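Local structure of 39 kDa initiator binding protein (Trichomonas vaginalis, 1Q87) at residues D40-R45 with A64-Q69; K49-V54 with K93-L98. The protein binds the initiator (Inr) element of core promoters, the crystallised chain being its C-terminal domain. All coordinates share one frame; numbering follows the deposited sequence.

Contact 1: D40-R45 with A64-Q69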
# COMPACT_ATOMS: atom_id res chain seq x y z
N ASP A 40 -7.72 12.97 7.76
CA ASP A 40 -8.28 13.69 8.91
C ASP A 40 -9.67 13.17 9.24
O ASP A 40 -9.95 12.77 10.36
CB ASP A 40 -8.39 15.19 8.62
CG ASP A 40 -7.03 15.88 8.55
OD1 ASP A 40 -6.12 15.50 9.34
OD2 ASP A 40 -6.88 16.81 7.73
N GLU A 41 -10.55 13.16 8.26
CA GLU A 41 -11.90 12.64 8.48
C GLU A 41 -11.92 11.24 9.13
O GLU A 41 -12.59 11.01 10.16
CB GLU A 41 -12.67 12.58 7.16
CG GLU A 41 -14.00 11.82 7.25
CD GLU A 41 -14.57 11.44 5.87
OE1 GLU A 41 -14.48 12.26 4.93
OE2 GLU A 41 -15.12 10.31 5.73
N ILE A 42 -11.19 10.31 8.54
CA ILE A 42 -11.21 8.94 9.05
C ILE A 42 -10.58 8.79 10.44
O ILE A 42 -11.04 7.98 11.26
CB ILE A 42 -10.54 8.01 8.04
CG1 ILE A 42 -11.35 8.03 6.73
CG2 ILE A 42 -10.39 6.63 8.61
CD1 ILE A 42 -10.78 7.13 5.65
N TRP A 43 -9.55 9.58 10.70
CA TRP A 43 -8.87 9.53 11.99
C TRP A 43 -9.86 9.99 13.07
O TRP A 43 -9.98 9.37 14.13
CB TRP A 43 -7.65 10.45 11.98
CG TRP A 43 -7.03 10.60 13.33
CD1 TRP A 43 -7.15 11.67 14.16
CD2 TRP A 43 -6.27 9.61 14.05
NE1 TRP A 43 -6.52 11.42 15.36
CE2 TRP A 43 -5.97 10.16 15.32
CE3 TRP A 43 -5.82 8.32 13.74
CZ2 TRP A 43 -5.24 9.47 16.29
CZ3 TRP A 43 -5.08 7.62 14.70
CH2 TRP A 43 -4.80 8.20 15.96
N PHE A 44 -10.56 11.08 12.76
CA PHE A 44 -11.53 11.67 13.64
C PHE A 44 -12.69 10.73 13.89
O PHE A 44 -13.08 10.56 15.03
CB PHE A 44 -12.04 13.00 13.07
CG PHE A 44 -12.99 13.73 14.00
CD1 PHE A 44 -12.60 14.06 15.30
CD2 PHE A 44 -14.27 14.09 13.57
CE1 PHE A 44 -13.47 14.73 16.15
CE2 PHE A 44 -15.14 14.75 14.41
CZ PHE A 44 -14.74 15.08 15.71
N ARG A 45 -13.22 10.10 12.85
CA ARG A 45 -14.31 9.14 13.01
C ARG A 45 -13.85 7.93 13.82
O ARG A 45 -14.65 7.28 14.48
CB ARG A 45 -14.81 8.66 11.65
CG ARG A 45 -15.25 9.80 10.74
CD ARG A 45 -15.21 9.37 9.27
NE ARG A 45 -16.05 8.20 9.06
CZ ARG A 45 -17.37 8.23 9.18
NH1 ARG A 45 -17.98 9.36 9.48
NH2 ARG A 45 -18.07 7.12 9.00
N ALA A 64 -10.32 -1.80 11.89
CA ALA A 64 -10.81 -3.06 11.35
C ALA A 64 -12.30 -2.96 11.05
O ALA A 64 -12.74 -3.20 9.92
CB ALA A 64 -10.53 -4.24 12.32
N GLU A 65 -13.05 -2.56 12.07
CA GLU A 65 -14.47 -2.45 11.94
C GLU A 65 -14.83 -1.61 10.75
O GLU A 65 -15.76 -1.92 10.03
CB GLU A 65 -15.09 -1.80 13.18
CG GLU A 65 -15.23 -2.67 14.43
CD GLU A 65 -15.35 -1.83 15.71
OE1 GLU A 65 -15.84 -0.66 15.64
OE2 GLU A 65 -14.96 -2.35 16.79
N TYR A 66 -14.09 -0.54 10.54
CA TYR A 66 -14.44 0.39 9.48
C TYR A 66 -13.89 0.05 8.10
O TYR A 66 -14.47 0.47 7.11
CB TYR A 66 -14.00 1.78 9.91
CG TYR A 66 -14.38 2.93 9.01
CD1 TYR A 66 -13.54 3.35 7.98
CD2 TYR A 66 -15.54 3.65 9.23
CE1 TYR A 66 -13.84 4.48 7.21
CE2 TYR A 66 -15.85 4.78 8.46
CZ TYR A 66 -15.00 5.19 7.45
OH TYR A 66 -15.32 6.28 6.68
N PHE A 67 -12.79 -0.70 8.05
CA PHE A 67 -12.17 -1.04 6.77
C PHE A 67 -12.45 -2.47 6.25
O PHE A 67 -12.26 -2.72 5.07
CB PHE A 67 -10.64 -0.87 6.85
CG PHE A 67 -10.17 0.53 7.10
CD1 PHE A 67 -10.95 1.62 6.79
CD2 PHE A 67 -8.90 0.75 7.64
CE1 PHE A 67 -10.48 2.89 7.00
CE2 PHE A 67 -8.43 2.00 7.85
CZ PHE A 67 -9.21 3.08 7.53
N LYS A 68 -12.84 -3.40 7.10
CA LYS A 68 -13.10 -4.77 6.60
C LYS A 68 -14.25 -4.86 5.60
O LYS A 68 -14.99 -3.89 5.34
CB LYS A 68 -13.41 -5.72 7.75
CG LYS A 68 -14.72 -5.43 8.52
CD LYS A 68 -14.78 -6.37 9.73
CE LYS A 68 -16.20 -6.84 10.04
NZ LYS A 68 -16.88 -7.48 8.86
N GLN A 69 -14.39 -6.03 5.01
CA GLN A 69 -15.48 -6.25 4.07
C GLN A 69 -16.67 -6.72 4.90
O GLN A 69 -16.48 -7.25 6.00
CB GLN A 69 -15.12 -7.34 3.08
CG GLN A 69 -13.87 -7.07 2.35
CD GLN A 69 -14.13 -6.43 1.03
OE1 GLN A 69 -14.57 -5.27 0.96
NE2 GLN A 69 -13.88 -7.18 -0.04
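Ile42 and Tyr66 mark the closest approach of the two backbones, with their CA atoms 9.1 Å apart. Residues 40-45 are a run of helix 29-47, while 64-69 take the chain out of helix 56-67: Lys68 N still bonds Ala64 O at 2.8 Å, yet Lys68 is the first residue to leave helical backbone angles. At this separation the gap is bridged by side chains, a compact example of two helices joined by a mixed apolar and polar seam. Its buried half rests on Ile42, whose CG2 meets Phe67 CZ at 3.9 Å; the same methyl group reaches Tyr66 CE1 more loosely, at 4.3 Å. Tyr66 turns its ring across the gap, CG being anti to the backbone N (chi1 -174°), and brings OH to Arg45. The Arg45 chain bends at chi3 and gives NE to Tyr66 OH in a weak hydrogen bond of 3.1 Å, with only 130° at the hydrogen. Arg45 NH2 also comes within 3.3 Å of Tyr66 CE2, at the ring edge and in its plane. With the guanidinium turned 57° from the ring, this is an edge approach and not a stack. Glu41 OE2 lies 4.1 Å from Tyr66 OH, while its OE1 has a long, weak ion pair with Lys38 NZ. Around the seam, Tyr108 meets the Tyr66 ring, Phe67 packs on Phe101 of helix 95-105 and Ile111 of helix 111-123, and Ile42 rests on Leu98, tying both helices into the same helical bundle.

Contact 2: K49-V54 with K93-L98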
# COMPACT_ATOMS: atom_id res chain seq x y z
N LYS A 49 -11.06 12.40 17.87
CA LYS A 49 -9.97 13.26 18.33
C LYS A 49 -9.27 13.79 17.10
O LYS A 49 -8.91 12.99 16.25
CB LYS A 49 -9.03 12.38 19.17
CG LYS A 49 -7.92 13.09 19.89
CD LYS A 49 -7.50 12.29 21.13
CE LYS A 49 -7.09 10.88 20.80
NZ LYS A 49 -6.67 10.14 22.04
N THR A 50 -9.08 15.11 16.98
CA THR A 50 -8.43 15.68 15.78
C THR A 50 -6.98 15.29 15.57
O THR A 50 -6.47 15.38 14.45
CB THR A 50 -8.45 17.24 15.74
OG1 THR A 50 -8.19 17.77 17.04
CG2 THR A 50 -9.76 17.75 15.21
N ASP A 51 -6.32 14.89 16.64
CA ASP A 51 -4.92 14.50 16.58
C ASP A 51 -4.62 13.58 17.74
O ASP A 51 -5.41 12.66 18.03
CB ASP A 51 -4.01 15.73 16.63
CG ASP A 51 -2.53 15.36 16.74
OD1 ASP A 51 -1.98 15.54 17.85
OD2 ASP A 51 -1.93 14.89 15.74
N GLY A 52 -3.49 13.82 18.38
CA GLY A 52 -3.10 13.03 19.53
C GLY A 52 -2.71 11.64 19.14
O GLY A 52 -2.30 11.42 18.01
N THR A 53 -2.84 10.70 20.07
CA THR A 53 -2.48 9.32 19.81
C THR A 53 -3.50 8.47 20.53
O THR A 53 -4.29 8.98 21.30
CB THR A 53 -1.10 8.99 20.41
OG1 THR A 53 -1.23 8.86 21.84
CG2 THR A 53 -0.04 10.09 20.09
N VAL A 54 -3.48 7.17 20.26
CA VAL A 54 -4.39 6.22 20.92
C VAL A 54 -3.64 4.90 21.08
O VAL A 54 -2.65 4.65 20.39
CB VAL A 54 -5.68 5.97 20.08
CG1 VAL A 54 -6.43 7.26 19.91
CG2 VAL A 54 -5.34 5.40 18.68
N LYS A 93 -0.48 4.65 18.38
CA LYS A 93 -0.48 5.09 16.99
C LYS A 93 -1.00 6.48 16.86
O LYS A 93 -1.70 6.96 17.76
CB LYS A 93 -1.33 4.11 16.12
CG LYS A 93 -0.50 3.06 15.31
CD LYS A 93 0.58 2.33 16.09
CE LYS A 93 1.15 1.09 15.39
NZ LYS A 93 2.33 1.29 14.45
N SER A 94 -0.67 7.14 15.75
CA SER A 94 -1.13 8.50 15.56
C SER A 94 -1.69 8.69 14.16
O SER A 94 -1.70 7.75 13.35
CB SER A 94 -0.00 9.50 15.83
OG SER A 94 0.84 9.67 14.70
N LYS A 95 -2.14 9.90 13.87
CA LYS A 95 -2.72 10.18 12.58
C LYS A 95 -1.70 9.79 11.51
O LYS A 95 -2.04 9.10 10.57
CB LYS A 95 -3.09 11.68 12.44
CG LYS A 95 -4.26 11.91 11.45
CD LYS A 95 -4.45 13.36 10.94
CE LYS A 95 -4.20 14.43 12.01
NZ LYS A 95 -2.73 14.74 12.09
N ALA A 96 -0.45 10.20 11.67
CA ALA A 96 0.56 9.87 10.68
C ALA A 96 0.60 8.37 10.39
O ALA A 96 0.96 7.98 9.28
CB ALA A 96 1.94 10.37 11.13
N ASP A 97 0.25 7.52 11.35
CA ASP A 97 0.23 6.06 11.07
C ASP A 97 -0.94 5.72 10.13
O ASP A 97 -0.78 4.91 9.19
CB ASP A 97 0.10 5.28 12.37
CG ASP A 97 1.29 5.51 13.30
OD1 ASP A 97 2.43 5.17 12.90
OD2 ASP A 97 1.11 6.05 14.42
N LEU A 98 -2.10 6.35 10.35
CA LEU A 98 -3.26 6.13 9.49
C LEU A 98 -2.89 6.67 8.10
O LEU A 98 -3.18 6.03 7.09
CB LEU A 98 -4.49 6.88 10.01
CG LEU A 98 -5.92 6.30 10.06
CD1 LEU A 98 -6.91 7.33 9.56
CD2 LEU A 98 -6.07 5.06 9.25
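Lys93 O takes the backbone N-H of Val54 in a hydrogen bond of 3.1 Å and also receives a CA-H...O contact from Thr53 CA, 3.2 Å away. With the return bond from Lys93 N to Val54 O at 3.0 Å, this makes Val54 and Lys93 the hydrogen-bonded pair of a small two-stranded antiparallel sheet. The two bonds run in opposite directions between the same two residues. The case illustrates how a short strand can pass directly into a helix: Ser94 occupies the N-cap of helix 95-105, and the Asp97 carboxylate turns back, through OD2, to the backbone N of Ser94 in the manner of one half of a capping box, although the modelled bond is so short that its length is doubtful. In the loop before the other strand, Lys49 NZ reaches across to Thr53 O (2.7 Å), fastening the loop that leads into the sheet. Lys93 NZ is held by Met85 O and Glu90 OE1, outside the sheet. Beyond the strands, Lys95 bends at chi3 and chi4 toward the loop: NZ forms a long salt bridge of 3.7 Å with Asp51 OD2, while Lys95 CE lies 3.5 Å from Thr50 O.

Overall arrangement
From the N terminus, helix 29-47 supplies the first half of contact 1, and the loop after it, with the start of strand 53-55, supplies the first half of contact 2. Helix 56-67 then closes contact 1 over 18 intervening residues. The chain continues through helix 74-84 before strand 92-94 and helix 95-105 close contact 2 over 38. The two closures therefore cross, neither nesting inside the other, and their centres lie about 12 Å apart. They also meet directly: Trp43 NE1 probably bonds Asp51 O, and Asp40 packs on Lys95. Crossed closures of this kind tie helices 29-47, 56-67 and 95-105 to the two-stranded sheet.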